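Local coordinates for protein NAD dependent epimerase/dehydratase family (uncultured archaeon MedDCM-OCT-S05-C57, PDB 5Y1F) that binds NAD+ and probably catalyses the NAD+-dependent oxidation of L-threonine at its C3 hydroxyl, as a monomeric member of the epimerase/dehydratase family, at residues 203-211 against 316-327; 257-268 against 308-316. All coordinates share one frame; numbering follows the deposited sequence.

Contact 1 (203-211 against 316-327); sequences EMYFDAVES and TEEMITNLRRLN
Tyr205 pushes its ring into the hollow between Thr316, Met319, Ile320 and Leu323, a knob-into-hole fit where helices 203-211 and 316-326 pass each other at 46°, their axes 9.4 Å apart. Met319 lies across one face of the ring. Its chain is bent at both chi2 and chi3, which folds it back over the aromatic surface: CB sits above CD1, CG stands 3.9 Å from the ring centroid and almost on the normal, and CE comes down beyond the rim, beside CD2 and CG of Tyr205. SD is farther up, 4.9 Å from the same centroid, completing a Met-aromatic contact. At the rim of the ring the phenol OH donates to Thr316 OG1 over 2.7 Å, with the acceptor in the ring plane. Thr316 OG1 in turn donates to Ile312 O, so this hydroxyl is used in both senses, accepting from the phenol and giving to a helix carbonyl.

One turn on, Leu323 divides its two methyls between neighbours. CD1 packs 3.7 Å from Tyr205 CB, while CD2 stands over the centre of the Phe206 ring, 3.6 Å from its centroid, in a CH-pi contact. Val209, with CG1 anti to its backbone N (chi1 168°), sends that methyl to the Leu323-Arg324 peptide and to within 3.7 Å of Asn327 ND2. The Asn327 amide is tied back to its own helix, ND2 donating to Leu323 O at 2.8 Å from above the carbonyl plane, and its OD1 rests against Glu210 CG.

The interface is thus mainly apolar, built of methyl, thioether and ring contacts, with polar side chains at its exposed end and its one interhelical hydrogen bond fixing the buried phenol and probably setting how far the tyrosine can turn.

Contact 2 (257-268 against 308-316); sequences SMSFSAEELEKE and PKFDISKMT
Ile312 and Met258 meet because their torsions send both side chains into the layer between strand 258-261 and helix 312-316. Ile312 holds CG1 anti to its backbone N (chi1 -163°) and runs on extended, carrying CD1 over one face of the Phe260 ring, 3.7 Å from CD2 and offset toward the rim. Met258 is extended to SD and then turns at chi3 (-78°), which lays SD 3.4 Å from Ile312 N, at the first turn of the helix, and brings its CE within 3.8 Å of Met315 CE. Cut back to an alanine, Met258 would lose SD and CE, which is likely to leave the Met315 methyl without this neighbour and open a gap under the first turn of the helix.

Farther along, Glu268 folds over Ile312, with CG 3.5 Å from Thr316 OG1, and Leu265 CD1 closes on the isoleucine methyl. Water 1 bridges the other end, accepting from Ser257 OG and donating to Phe310 O, each at 2.8 Å.

Both helices begin with a cap: Asp311 OD1 accepts from Lys314 N, and Ser261 and Glu264 form a capping box whose glutamate also pairs with Arg223. Strand 258-261 extends the mixed Rossmann-type sheet through its antiparallel partner 223-228, and the C-terminal helix packs across this strand and helix 262-270, as in the extended short-chain dehydrogenase fold to which the epimerase/dehydratase family belongs.

Overall arrangement
Helix 312-326 carries one side of both contacts, whose centres lie 14 Å apart: its first turn packs on strand 258-261 and helix 262-270 in contact 2, the remainder on helix 199-211 in contact 1, with Thr316 common to the two. Along the chain contact 2 is nested inside the loop that contact 1 closes. They merge where Tyr205 OH comes 3.4 Å from Met315 CE and 3.5 Å from Leu265 CD1, so helices 199-211, 262-270 and 312-326 form one packed group. The C-terminal helix is thereby packed against helices 199-211 and 262-270 and the sheet strand 258-261, with the side chain of Met315 about 11 Å from the bound NAD, well short of contact with the cofactor.

Contact 1 (203-211 against 316-327)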
loop_
_atom_site.group_PDB
_atom_site.type_symbol
_atom_site.label_atom_id
_atom_site.label_comp_id
_atom_site.label_asym_id
_atom_site.label_seq_id
_atom_site.Cartn_x
_atom_site.Cartn_y
_atom_site.Cartn_z
ATOM N N GLU A 203 9.384 -3.463 11.707
ATOM C CA GLU A 203 9.705 -4.203 12.941
ATOM C C GLU A 203 11.050 -3.851 13.496
ATOM O O GLU A 203 11.236 -3.757 14.728
ATOM C CB GLU A 203 9.627 -5.704 12.713
ATOM C CG GLU A 203 8.258 -6.238 12.380
ATOM C CD GLU A 203 8.211 -7.740 12.115
ATOM O OE1 GLU A 203 7.086 -8.222 11.847
ATOM O OE2 GLU A 203 9.286 -8.384 12.152
ATOM N N MET A 204 12.006 -3.561 12.644
ATOM C CA MET A 204 13.350 -3.266 13.098
ATOM C C MET A 204 13.246 -1.981 13.925
ATOM O O MET A 204 13.888 -1.870 14.990
ATOM C CB MET A 204 14.311 -3.081 11.913
ATOM C CG MET A 204 15.720 -3.088 12.348
ATOM S SD MET A 204 16.898 -2.821 10.993
ATOM C CE MET A 204 16.871 -4.445 10.215
ATOM N N TYR A 205 12.530 -0.954 13.429
ATOM C CA TYR A 205 12.376 0.251 14.222
ATOM C C TYR A 205 11.683 -0.029 15.567
ATOM O O TYR A 205 12.133 0.468 16.614
ATOM C CB TYR A 205 11.553 1.291 13.438
ATOM C CG TYR A 205 12.263 2.016 12.344
ATOM C CD1 TYR A 205 13.177 3.018 12.626
ATOM C CD2 TYR A 205 12.021 1.732 11.004
ATOM C CE1 TYR A 205 13.750 3.809 11.616
ATOM C CE2 TYR A 205 12.654 2.437 9.997
ATOM C CZ TYR A 205 13.464 3.514 10.310
ATOM O OH TYR A 205 14.054 4.229 9.306
ATOM N N PHE A 206 10.540 -0.686 15.505
ATOM C CA PHE A 206 9.781 -0.941 16.719
ATOM C C PHE A 206 10.620 -1.663 17.764
ATOM O O PHE A 206 10.661 -1.269 18.942
ATOM C CB PHE A 206 8.520 -1.761 16.440
ATOM C CG PHE A 206 7.304 -0.956 16.015
ATOM C CD1 PHE A 206 7.203 -0.362 14.770
ATOM C CD2 PHE A 206 6.208 -0.862 16.852
ATOM C CE1 PHE A 206 6.043 0.321 14.379
ATOM C CE2 PHE A 206 5.034 -0.241 16.437
ATOM C CZ PHE A 206 4.955 0.370 15.207
ATOM N N ASP A 207 11.261 -2.757 17.371
ATOM C CA ASP A 207 12.002 -3.583 18.312
ATOM C C ASP A 207 13.298 -2.937 18.754
ATOM O O ASP A 207 13.679 -3.033 19.958
ATOM C CB ASP A 207 12.256 -4.957 17.709
ATOM C CG ASP A 207 11.053 -5.847 17.730
ATOM O OD1 ASP A 207 9.899 -5.418 18.036
ATOM O OD2 ASP A 207 11.224 -7.041 17.434
ATOM N N ALA A 208 13.967 -2.196 17.898
ATOM C CA ALA A 208 15.105 -1.417 18.322
ATOM C C ALA A 208 14.762 -0.508 19.474
ATOM O O ALA A 208 15.478 -0.499 20.486
ATOM C CB ALA A 208 15.707 -0.634 17.194
ATOM N N VAL A 209 13.685 0.220 19.346
ATOM C CA VAL A 209 13.329 1.209 20.360
ATOM C C VAL A 209 12.752 0.509 21.574
ATOM O O VAL A 209 13.115 0.875 22.717
ATOM C CB VAL A 209 12.339 2.237 19.794
ATOM C CG1 VAL A 209 11.733 3.082 20.904
ATOM C CG2 VAL A 209 12.979 3.097 18.740
ATOM N N GLU A 210 11.921 -0.512 21.393
ATOM C CA GLU A 210 11.262 -1.174 22.532
ATOM C C GLU A 210 12.229 -1.982 23.398
ATOM O O GLU A 210 12.056 -2.035 24.626
ATOM C CB GLU A 210 10.154 -2.095 22.059
ATOM C CG GLU A 210 8.802 -1.445 21.893
ATOM C CD GLU A 210 7.727 -2.435 21.479
ATOM O OE1 GLU A 210 7.544 -3.436 22.217
ATOM O OE2 GLU A 210 7.063 -2.215 20.438
ATOM N N SER A 211 13.086 -2.776 22.770
ATOM C CA SER A 211 13.844 -3.779 23.507
ATOM C C SER A 211 15.329 -3.742 23.276
ATOM O O SER A 211 16.064 -4.472 23.940
ATOM C CB SER A 211 13.335 -5.159 23.176
ATOM O OG SER A 211 13.713 -5.509 21.853
ATOM N N THR A 316 13.909 8.022 9.462
ATOM C CA THR A 316 14.418 7.478 10.748
ATOM C C THR A 316 14.114 8.416 11.951
ATOM O O THR A 316 13.724 7.979 12.971
ATOM C CB THR A 316 15.912 7.133 10.624
ATOM O OG1 THR A 316 16.058 6.060 9.704
ATOM C CG2 THR A 316 16.472 6.696 11.929
ATOM N N GLU A 317 14.306 9.700 11.755
ATOM C CA GLU A 317 14.012 10.671 12.803
ATOM C C GLU A 317 12.519 10.598 13.178
ATOM O O GLU A 317 12.198 10.610 14.323
ATOM C CB GLU A 317 14.390 12.055 12.291
ATOM C CG GLU A 317 15.869 12.316 12.355
ATOM C CD GLU A 317 16.378 12.608 13.759
ATOM O OE1 GLU A 317 15.618 12.647 14.730
ATOM O OE2 GLU A 317 17.572 12.764 13.887
ATOM N N GLU A 318 11.632 10.538 12.200
ATOM C CA GLU A 318 10.194 10.497 12.516
ATOM C C GLU A 318 9.871 9.226 13.272
ATOM O O GLU A 318 9.089 9.191 14.223
ATOM C CB GLU A 318 9.349 10.554 11.245
ATOM C CG GLU A 318 9.213 11.926 10.631
ATOM C CD GLU A 318 8.221 12.828 11.347
ATOM O OE1 GLU A 318 7.660 12.453 12.419
ATOM O OE2 GLU A 318 8.075 13.985 10.864
ATOM N N MET A 319 10.355 8.105 12.753
ATOM C CA MET A 319 10.049 6.819 13.351
ATOM C C MET A 319 10.546 6.771 14.794
ATOM O O MET A 319 9.819 6.360 15.735
ATOM C CB MET A 319 10.707 5.692 12.554
ATOM C CG MET A 319 10.119 5.439 11.193
ATOM S SD MET A 319 8.433 4.813 11.207
ATOM C CE MET A 319 8.722 3.163 11.763
ATOM N N ILE A 320 11.828 7.073 14.975
ATOM C CA ILE A 320 12.413 6.915 16.295
ATOM C C ILE A 320 11.794 7.884 17.306
ATOM O O ILE A 320 11.487 7.480 18.455
ATOM C CB ILE A 320 13.955 7.038 16.262
ATOM C CG1 ILE A 320 14.525 5.840 15.505
ATOM C CG2 ILE A 320 14.520 7.156 17.695
ATOM C CD1 ILE A 320 16.010 5.883 15.311
ATOM N N THR A 321 11.561 9.123 16.911
ATOM C CA THR A 321 10.966 10.094 17.836
ATOM C C THR A 321 9.603 9.598 18.332
ATOM O O THR A 321 9.336 9.561 19.544
ATOM C CB THR A 321 10.887 11.467 17.222
ATOM O OG1 THR A 321 12.210 11.899 16.847
ATOM C CG2 THR A 321 10.262 12.447 18.203
ATOM N N ASN A 322 8.727 9.191 17.418
ATOM C CA ASN A 322 7.390 8.766 17.786
ATOM C C ASN A 322 7.417 7.472 18.568
ATOM O O ASN A 322 6.684 7.296 19.559
ATOM C CB ASN A 322 6.501 8.670 16.553
ATOM C CG ASN A 322 6.012 10.031 16.123
ATOM O OD1 ASN A 322 5.161 10.599 16.813
ATOM N ND2 ASN A 322 6.583 10.620 15.093
ATOM N N LEU A 323 8.269 6.531 18.177
ATOM C CA LEU A 323 8.352 5.276 18.893
ATOM C C LEU A 323 8.917 5.425 20.292
ATOM O O LEU A 323 8.426 4.773 21.223
ATOM C CB LEU A 323 9.112 4.218 18.083
ATOM C CG LEU A 323 8.390 3.698 16.855
ATOM C CD1 LEU A 323 9.356 2.937 15.979
ATOM C CD2 LEU A 323 7.208 2.802 17.207
ATOM N N ARG A 324 9.844 6.340 20.455
ATOM C CA ARG A 324 10.358 6.589 21.793
ATOM C C ARG A 324 9.213 7.160 22.645
ATOM O O ARG A 324 9.094 6.834 23.837
ATOM C CB ARG A 324 11.534 7.545 21.761
ATOM C CG ARG A 324 12.876 6.921 21.380
ATOM C CD ARG A 324 14.055 7.839 21.646
ATOM N NE ARG A 324 13.913 9.164 21.059
ATOM C CZ ARG A 324 14.926 9.912 20.621
ATOM N NH1 ARG A 324 16.179 9.473 20.690
ATOM N NH2 ARG A 324 14.679 11.096 20.067
ATOM N N ARG A 325 8.419 8.057 22.093
ATOM C CA ARG A 325 7.318 8.665 22.831
ATOM C C ARG A 325 6.377 7.574 23.277
ATOM O O ARG A 325 5.953 7.536 24.437
ATOM C CB ARG A 325 6.622 9.692 21.963
ATOM C CG ARG A 325 5.372 10.238 22.617
ATOM C CD ARG A 325 4.794 11.376 21.807
ATOM N NE ARG A 325 4.427 10.994 20.435
ATOM C CZ ARG A 325 3.469 10.164 20.146
ATOM N NH1 ARG A 325 2.603 9.754 21.040
ATOM N NH2 ARG A 325 3.268 9.797 18.887
ATOM N N LEU A 326 5.991 6.705 22.357
ATOM C CA LEU A 326 5.080 5.625 22.672
ATOM C C LEU A 326 5.630 4.661 23.716
ATOM O O LEU A 326 4.843 3.949 24.367
ATOM C CB LEU A 326 4.787 4.827 21.410
ATOM C CG LEU A 326 3.641 5.189 20.457
ATOM C CD1 LEU A 326 2.598 6.129 21.054
ATOM C CD2 LEU A 326 4.096 5.633 19.085
ATOM N N ASN A 327 6.954 4.592 23.830
ATOM C CA ASN A 327 7.603 3.706 24.824
ATOM C C ASN A 327 7.941 4.372 26.156
ATOM O O ASN A 327 8.582 3.777 27.034
ATOM C CB ASN A 327 8.863 3.093 24.210
ATOM C CG ASN A 327 8.538 1.888 23.362
ATOM O OD1 ASN A 327 8.213 0.834 23.908
ATOM N ND2 ASN A 327 8.391 2.098 22.056
#

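Contact 2 (257-268 against 308-316)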
loop_
_atom_site.group_PDB
_atom_site.type_symbol
_atom_site.label_atom_id
_atom_site.label_comp_id
_atom_site.label_asym_id
_atom_site.label_seq_id
_atom_site.Cartn_x
_atom_site.Cartn_y
_atom_site.Cartn_z
ATOM N N SER A 257 11.032 5.798 -3.933
ATOM C CA SER A 257 11.684 6.703 -3.015
ATOM C C SER A 257 13.082 6.177 -2.694
ATOM O O SER A 257 14.079 6.785 -3.139
ATOM C CB SER A 257 10.857 6.925 -1.774
ATOM O OG SER A 257 11.607 7.755 -0.881
ATOM N N MET A 258 13.179 5.128 -1.899
ATOM C CA MET A 258 14.457 4.631 -1.364
ATOM C C MET A 258 14.685 3.192 -1.773
ATOM O O MET A 258 13.740 2.464 -2.093
ATOM C CB MET A 258 14.441 4.659 0.167
ATOM C CG MET A 258 14.362 6.041 0.774
ATOM S SD MET A 258 14.061 6.049 2.543
ATOM C CE MET A 258 12.314 5.722 2.515
ATOM N N SER A 259 15.931 2.760 -1.705
ATOM C CA SER A 259 16.305 1.371 -1.864
ATOM C C SER A 259 17.511 1.156 -0.990
ATOM O O SER A 259 18.448 1.976 -1.093
ATOM C CB SER A 259 16.677 1.136 -3.329
ATOM O OG SER A 259 15.534 1.065 -4.146
ATOM N N PHE A 260 17.381 0.356 0.038
ATOM C CA PHE A 260 18.448 0.087 1.002
ATOM C C PHE A 260 18.338 -1.353 1.427
ATOM O O PHE A 260 17.281 -1.947 1.308
ATOM C CB PHE A 260 18.396 1.009 2.213
ATOM C CG PHE A 260 17.062 1.087 2.900
ATOM C CD1 PHE A 260 16.600 0.077 3.702
ATOM C CD2 PHE A 260 16.261 2.246 2.772
ATOM C CE1 PHE A 260 15.367 0.165 4.310
ATOM C CE2 PHE A 260 15.031 2.320 3.393
ATOM C CZ PHE A 260 14.589 1.308 4.156
ATOM N N SER A 261 19.448 -1.912 1.916
ATOM C CA SER A 261 19.430 -3.250 2.452
ATOM C C SER A 261 19.084 -3.241 3.943
ATOM O O SER A 261 19.149 -2.202 4.610
ATOM C CB SER A 261 20.765 -3.927 2.274
ATOM O OG SER A 261 21.718 -3.276 3.020
ATOM N N ALA A 262 18.743 -4.405 4.454
ATOM C CA ALA A 262 18.405 -4.538 5.866
ATOM C C ALA A 262 19.542 -4.077 6.774
ATOM O O ALA A 262 19.295 -3.331 7.733
ATOM C CB ALA A 262 17.985 -5.961 6.204
ATOM N N GLU A 263 20.772 -4.467 6.482
ATOM C CA GLU A 263 21.882 -4.006 7.330
ATOM C C GLU A 263 22.114 -2.519 7.182
ATOM O O GLU A 263 22.608 -1.908 8.121
ATOM C CB GLU A 263 23.154 -4.816 7.077
ATOM C CG GLU A 263 23.765 -4.681 5.717
ATOM C CD GLU A 263 25.112 -5.369 5.556
ATOM O OE1 GLU A 263 25.725 -5.832 6.570
ATOM O OE2 GLU A 263 25.633 -5.281 4.450
ATOM N N GLU A 264 21.862 -1.935 6.014
ATOM C CA GLU A 264 21.960 -0.488 5.908
ATOM C C GLU A 264 20.957 0.204 6.823
ATOM O O GLU A 264 21.246 1.244 7.458
ATOM C CB GLU A 264 21.812 -0.045 4.446
ATOM C CG GLU A 264 23.045 -0.446 3.602
ATOM C CD GLU A 264 22.852 -0.397 2.084
ATOM O OE1 GLU A 264 21.735 -0.161 1.600
ATOM O OE2 GLU A 264 23.796 -0.822 1.349
ATOM N N LEU A 265 19.749 -0.323 6.902
ATOM C CA LEU A 265 18.745 0.217 7.824
ATOM C C LEU A 265 19.210 0.032 9.270
ATOM O O LEU A 265 19.079 0.948 10.089
ATOM C CB LEU A 265 17.390 -0.432 7.578
ATOM C CG LEU A 265 16.305 0.094 8.508
ATOM C CD1 LEU A 265 16.072 1.580 8.303
ATOM C CD2 LEU A 265 15.009 -0.680 8.264
ATOM N N GLU A 266 19.757 -1.133 9.601
ATOM C CA GLU A 266 20.288 -1.360 10.950
ATOM C C GLU A 266 21.320 -0.292 11.289
ATOM O O GLU A 266 21.296 0.262 12.421
ATOM C CB GLU A 266 20.894 -2.746 11.062
ATOM C CG GLU A 266 21.514 -3.015 12.430
ATOM C CD GLU A 266 22.353 -4.280 12.509
ATOM O OE1 GLU A 266 22.942 -4.487 13.603
ATOM O OE2 GLU A 266 22.457 -5.095 11.555
ATOM N N LYS A 267 22.225 0.008 10.366
ATOM C CA LYS A 267 23.267 0.980 10.666
ATOM C C LYS A 267 22.655 2.364 10.846
ATOM O O LYS A 267 23.075 3.107 11.735
ATOM C CB LYS A 267 24.278 1.020 9.540
ATOM C CG LYS A 267 25.254 -0.148 9.508
ATOM C CD LYS A 267 26.180 -0.041 8.299
ATOM C CE LYS A 267 27.231 -1.141 8.256
ATOM N NZ LYS A 267 26.685 -2.515 8.068
ATOM N N GLU A 268 21.647 2.718 10.075
ATOM C CA GLU A 268 20.981 4.010 10.265
ATOM C C GLU A 268 20.309 4.098 11.610
ATOM O O GLU A 268 20.459 5.108 12.345
ATOM C CB GLU A 268 19.990 4.249 9.130
ATOM C CG GLU A 268 19.466 5.662 9.113
ATOM C CD GLU A 268 20.532 6.685 8.740
ATOM O OE1 GLU A 268 21.398 6.379 7.894
ATOM O OE2 GLU A 268 20.429 7.823 9.224
ATOM N N PRO A 308 9.480 12.306 -4.037
ATOM C CA PRO A 308 9.467 11.962 -2.633
ATOM C C PRO A 308 10.151 13.019 -1.776
ATOM O O PRO A 308 11.050 13.717 -2.257
ATOM C CB PRO A 308 10.230 10.651 -2.584
ATOM C CG PRO A 308 11.194 10.754 -3.732
ATOM C CD PRO A 308 10.468 11.526 -4.793
ATOM N N LYS A 309 9.765 13.101 -0.511
ATOM C CA LYS A 309 10.286 14.104 0.455
ATOM C C LYS A 309 11.028 13.458 1.634
ATOM O O LYS A 309 11.726 14.179 2.345
ATOM C CB LYS A 309 9.101 14.961 1.007
ATOM C CG LYS A 309 9.336 16.367 1.572
ATOM C CD LYS A 309 8.305 16.776 2.650
ATOM C CE LYS A 309 6.875 16.248 2.439
ATOM N NZ LYS A 309 6.068 15.699 3.604
ATOM N N PHE A 310 10.932 12.147 1.849
ATOM C CA PHE A 310 11.599 11.498 2.962
ATOM C C PHE A 310 12.688 10.555 2.514
ATOM O O PHE A 310 12.403 9.506 1.935
ATOM C CB PHE A 310 10.598 10.732 3.854
ATOM C CG PHE A 310 9.765 11.626 4.708
ATOM C CD1 PHE A 310 10.096 11.815 6.036
ATOM C CD2 PHE A 310 8.616 12.215 4.221
ATOM C CE1 PHE A 310 9.293 12.591 6.839
ATOM C CE2 PHE A 310 7.845 13.015 5.014
ATOM C CZ PHE A 310 8.174 13.198 6.305
ATOM N N ASP A 311 13.940 10.879 2.831
ATOM C CA ASP A 311 15.048 9.982 2.716
ATOM C C ASP A 311 15.169 9.126 3.974
ATOM O O ASP A 311 14.358 9.234 4.921
ATOM C CB ASP A 311 16.346 10.769 2.399
ATOM C CG ASP A 311 16.775 11.690 3.502
ATOM O OD1 ASP A 311 16.180 11.755 4.567
ATOM O OD2 ASP A 311 17.806 12.397 3.274
ATOM N N ILE A 312 16.182 8.280 4.023
ATOM C CA ILE A 312 16.282 7.355 5.123
ATOM C C ILE A 312 16.538 8.057 6.464
ATOM O O ILE A 312 16.001 7.665 7.505
ATOM C CB ILE A 312 17.306 6.260 4.834
ATOM C CG1 ILE A 312 17.109 5.090 5.790
ATOM C CG2 ILE A 312 18.757 6.775 4.913
ATOM C CD1 ILE A 312 18.022 3.919 5.516
ATOM N N SER A 313 17.294 9.136 6.433
ATOM C CA SER A 313 17.586 9.936 7.627
ATOM C C SER A 313 16.320 10.595 8.192
ATOM O O SER A 313 16.037 10.481 9.389
ATOM C CB SER A 313 18.569 11.056 7.251
ATOM O OG SER A 313 19.852 10.542 6.988
ATOM N N LYS A 314 15.569 11.254 7.329
ATOM C CA LYS A 314 14.381 11.935 7.747
ATOM C C LYS A 314 13.319 10.959 8.217
ATOM O O LYS A 314 12.621 11.219 9.180
ATOM C CB LYS A 314 13.837 12.827 6.665
ATOM C CG LYS A 314 14.686 14.075 6.385
ATOM C CD LYS A 314 13.984 15.010 5.419
ATOM C CE LYS A 314 14.753 16.313 5.219
ATOM N NZ LYS A 314 14.695 17.171 6.442
ATOM N N MET A 315 13.161 9.848 7.511
ATOM C CA MET A 315 12.208 8.850 7.953
ATOM C C MET A 315 12.635 8.326 9.322
ATOM O O MET A 315 11.834 8.120 10.190
ATOM C CB MET A 315 12.235 7.685 6.949
ATOM C CG MET A 315 11.540 6.422 7.515
ATOM S SD MET A 315 11.299 5.171 6.260
ATOM C CE MET A 315 13.032 4.662 6.051
ATOM N N THR A 316 13.909 8.022 9.462
ATOM C CA THR A 316 14.418 7.478 10.748
ATOM C C THR A 316 14.114 8.416 11.951
ATOM O O THR A 316 13.724 7.979 12.971
ATOM C CB THR A 316 15.912 7.133 10.624
ATOM O OG1 THR A 316 16.058 6.060 9.704
ATOM C CG2 THR A 316 16.472 6.696 11.929
HETATM O O HOH W 1 10.080 8.011 1.420
HETATM O O HOH W 2 21.599 8.964 5.655
#